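Local coordinates for protein DHC, diheme cytochrome c (Rhodobacter sphaeroides, PDB 2FW5) that carries two covalently bound c-type hemes and probably transfers electrons, with the sphaeroides heme protein SHP as a likely partner, at residues L35-S40 / R85-T90. Residues are numbered along the deposited sequence; the frame is centred on the assembly and turned at random.
Sequences LLPARS and RGLVQT
Arg39 lays its guanidinium against the carbonyls of Val88 and Gln89. The carbonyl O of Gln89 sits 2.9 Å above one face of the group, toward its rim. Gln89 O is 3.3 Å from Arg39 NE, but the angle is too poor for a hydrogen bond. Val88 O approaches obliquely, 3.5 Å from Arg39 NH2. The opposite face of the guanidinium has CB of Pro37 3.7 Å above its plane, also toward the rim, so the group has an atom of each segment on opposite faces. Next to it, Pro37 and Leu87 reach toward each other, with CG of Pro37 4.2 Å from CD1 of Leu87. Arg39 CG stands between the backbone N and the carbonyl carbon (chi1 61°), and the chain then runs extended to NE, which carries the charged end across to the loop. NE is held by the carbonyl O of Asp91, just beyond 85-90. Asp76 is a long, weak ion-pair partner of NH1. A leucine in place of Arg39 would probably leave Asp91 O without this donor and take the flat group away from between Pro37 CB and Gln89 O. Pro37 is the N-cap residue of helix 38-45, and Leu87 also rests on Pro100 at the start of helix 100-106. Leu35 and Leu36, which precede the proline, each touch a heme. This small surface contact therefore joins the start of helix 38-45, next to the heme pockets, to the long loop between helices 60-72 and 100-106.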
ATOM      1  N   LEU A  35      -2.079   2.768   4.944  1.00 20.95           N
ATOM      2  CA  LEU A  35      -3.057   1.877   4.374  1.00 21.90           C
ATOM      3  C   LEU A  35      -2.880   0.360   4.726  1.00 22.31           C
ATOM      4  O   LEU A  35      -3.721  -0.434   4.339  1.00 22.64           O
ATOM      5  CB  LEU A  35      -3.074   2.113   2.874  1.00 21.94           C
ATOM      6  CG  LEU A  35      -4.108   3.105   2.310  1.00 24.74           C
ATOM      7  CD1 LEU A  35      -4.897   4.048   3.300  1.00 28.21           C
ATOM      8  CD2 LEU A  35      -3.546   3.800   1.040  1.00 22.17           C
ATOM      9  N   LEU A  36      -1.798  -0.026   5.442  1.00 19.60           N
ATOM     10  CA  LEU A  36      -1.649  -1.413   5.866  1.00 16.60           C
ATOM     11  C   LEU A  36      -1.182  -1.413   7.317  1.00 16.63           C
ATOM     12  O   LEU A  36      -0.476  -0.484   7.776  1.00 17.60           O
ATOM     13  CB  LEU A  36      -0.596  -2.134   4.981  1.00 16.28           C
ATOM     14  CG  LEU A  36      -1.015  -2.631   3.581  1.00 15.58           C
ATOM     15  CD1 LEU A  36       0.210  -3.325   2.897  1.00 14.55           C
ATOM     16  CD2 LEU A  36      -2.319  -3.569   3.581  1.00 16.48           C
ATOM     17  N   PRO A  37      -1.564  -2.419   8.086  1.00 15.81           N
ATOM     18  CA  PRO A  37      -1.025  -2.540   9.460  1.00 14.79           C
ATOM     19  C   PRO A  37       0.480  -2.871   9.491  1.00 16.75           C
ATOM     20  O   PRO A  37       1.014  -3.322   8.456  1.00 16.49           O
ATOM     21  CB  PRO A  37      -1.855  -3.698  10.088  1.00 16.88           C
ATOM     22  CG  PRO A  37      -2.390  -4.485   8.891  1.00 17.41           C
ATOM     23  CD  PRO A  37      -2.544  -3.449   7.717  1.00 13.94           C
ATOM     24  N   ALA A  38       1.161  -2.600  10.594  1.00 15.16           N
ATOM     25  CA  ALA A  38       2.611  -2.864  10.636  1.00 16.46           C
ATOM     26  C   ALA A  38       3.009  -4.279  10.235  1.00 17.62           C
ATOM     27  O   ALA A  38       4.037  -4.492   9.516  1.00 17.18           O
ATOM     28  CB  ALA A  38       3.152  -2.579  12.014  1.00 14.36           C
ATOM     29  N   ARG A  39       2.261  -5.260  10.726  1.00 18.61           N
ATOM     30  CA  ARG A  39       2.552  -6.651  10.339  1.00 18.80           C
ATOM     31  C   ARG A  39       2.565  -6.913   8.821  1.00 19.06           C
ATOM     32  O   ARG A  39       3.402  -7.730   8.342  1.00 17.39           O
ATOM     33  CB  ARG A  39       1.613  -7.647  11.057  1.00 18.07           C
ATOM     34  CG  ARG A  39       0.127  -7.476  10.756  1.00 20.29           C
ATOM     35  CD  ARG A  39      -0.764  -8.232  11.806  1.00 19.40           C
ATOM     36  NE  ARG A  39      -2.191  -8.025  11.548  1.00 20.81           N
ATOM     37  CZ  ARG A  39      -2.936  -7.039  12.090  1.00 22.14           C
ATOM     38  NH1 ARG A  39      -2.407  -6.106  12.892  1.00 18.06           N
ATOM     39  NH2 ARG A  39      -4.251  -7.021  11.868  1.00 19.24           N
ATOM     40  N   SER A  40       1.630  -6.286   8.088  1.00 17.39           N
ATOM     41  CA  SER A  40       1.579  -6.421   6.616  1.00 17.24           C
ATOM     42  C   SER A  40       2.852  -5.858   5.928  1.00 17.93           C
ATOM     43  O   SER A  40       3.411  -6.505   5.062  1.00 17.37           O
ATOM     44  CB  SER A  40       0.350  -5.708   6.073  1.00 17.52           C
ATOM     45  OG  SER A  40      -0.814  -6.455   6.427  1.00 19.56           O
ATOM     46  N   ARG A  85     -10.617  -1.118   9.391  1.00 23.89           N
ATOM     47  CA  ARG A  85     -12.033  -1.462   9.591  1.00 24.80           C
ATOM     48  C   ARG A  85     -12.474  -2.771   8.909  1.00 23.88           C
ATOM     49  O   ARG A  85     -12.359  -2.915   7.689  1.00 24.73           O
ATOM     50  CB  ARG A  85     -12.874  -0.256   9.130  1.00 24.38           C
ATOM     51  CG  ARG A  85     -14.327  -0.291   9.603  1.00 30.76           C
ATOM     52  CD  ARG A  85     -15.035   1.099   9.442  1.00 30.97           C
ATOM     53  N   GLY A  86     -12.986  -3.740   9.687  1.00 23.13           N
ATOM     54  CA  GLY A  86     -13.435  -5.005   9.112  1.00 22.65           C
ATOM     55  C   GLY A  86     -12.305  -6.030   9.195  1.00 23.71           C
ATOM     56  O   GLY A  86     -12.542  -7.193   8.860  1.00 21.73           O
ATOM     57  N   LEU A  87     -11.077  -5.594   9.599  1.00 24.45           N
ATOM     58  CA  LEU A  87      -9.986  -6.564   9.859  1.00 27.25           C
ATOM     59  C   LEU A  87     -10.015  -7.159  11.248  1.00 28.21           C
ATOM     60  O   LEU A  87     -10.441  -6.528  12.209  1.00 30.88           O
ATOM     61  CB  LEU A  87      -8.587  -5.972   9.635  1.00 27.61           C
ATOM     62  CG  LEU A  87      -7.950  -5.690   8.300  1.00 26.61           C
ATOM     63  CD1 LEU A  87      -6.461  -5.285   8.605  1.00 27.24           C
ATOM     64  CD2 LEU A  87      -7.931  -6.869   7.268  1.00 24.45           C
ATOM     65  N   VAL A  88      -9.581  -8.405  11.334  1.00 27.99           N
ATOM     66  CA  VAL A  88      -9.447  -9.101  12.588  1.00 27.29           C
ATOM     67  C   VAL A  88      -7.897  -9.156  12.820  1.00 25.56           C
ATOM     68  O   VAL A  88      -7.138  -9.044  11.860  1.00 22.81           O
ATOM     69  CB  VAL A  88     -10.196 -10.468  12.424  1.00 28.71           C
ATOM     70  CG1 VAL A  88      -9.308 -11.697  12.452  1.00 27.48           C
ATOM     71  CG2 VAL A  88     -11.474 -10.536  13.274  1.00 31.02           C
ATOM     72  N   GLN A  89      -7.454  -9.291  14.076  1.00 24.13           N
ATOM     73  CA  GLN A  89      -6.048  -9.139  14.432  1.00 23.89           C
ATOM     74  C   GLN A  89      -5.233 -10.231  13.740  1.00 23.81           C
ATOM     75  O   GLN A  89      -4.051 -10.012  13.411  1.00 22.85           O
ATOM     76  CB  GLN A  89      -5.868  -9.260  15.951  1.00 23.05           C
ATOM     77  CG  GLN A  89      -4.495  -8.768  16.426  1.00 25.37           C
ATOM     78  CD  GLN A  89      -4.252  -8.951  17.950  1.00 26.02           C
ATOM     79  OE1 GLN A  89      -3.105  -9.225  18.391  1.00 30.24           O
ATOM     80  NE2 GLN A  89      -5.299  -8.762  18.740  1.00 21.32           N
ATOM     81  N   THR A  90      -5.844 -11.400  13.543  1.00 22.81           N
ATOM     82  CA  THR A  90      -5.156 -12.490  12.814  1.00 23.96           C
ATOM     83  C   THR A  90      -5.100 -12.320  11.305  1.00 24.16           C
ATOM     84  O   THR A  90      -4.473 -13.144  10.664  1.00 24.32           O
ATOM     85  CB  THR A  90      -5.745 -13.877  13.078  1.00 24.28           C
ATOM     86  OG1 THR A  90      -7.153 -13.801  12.823  1.00 25.99           O
ATOM     87  CG2 THR A  90      -5.609 -14.301  14.580  1.00 24.70           C
TER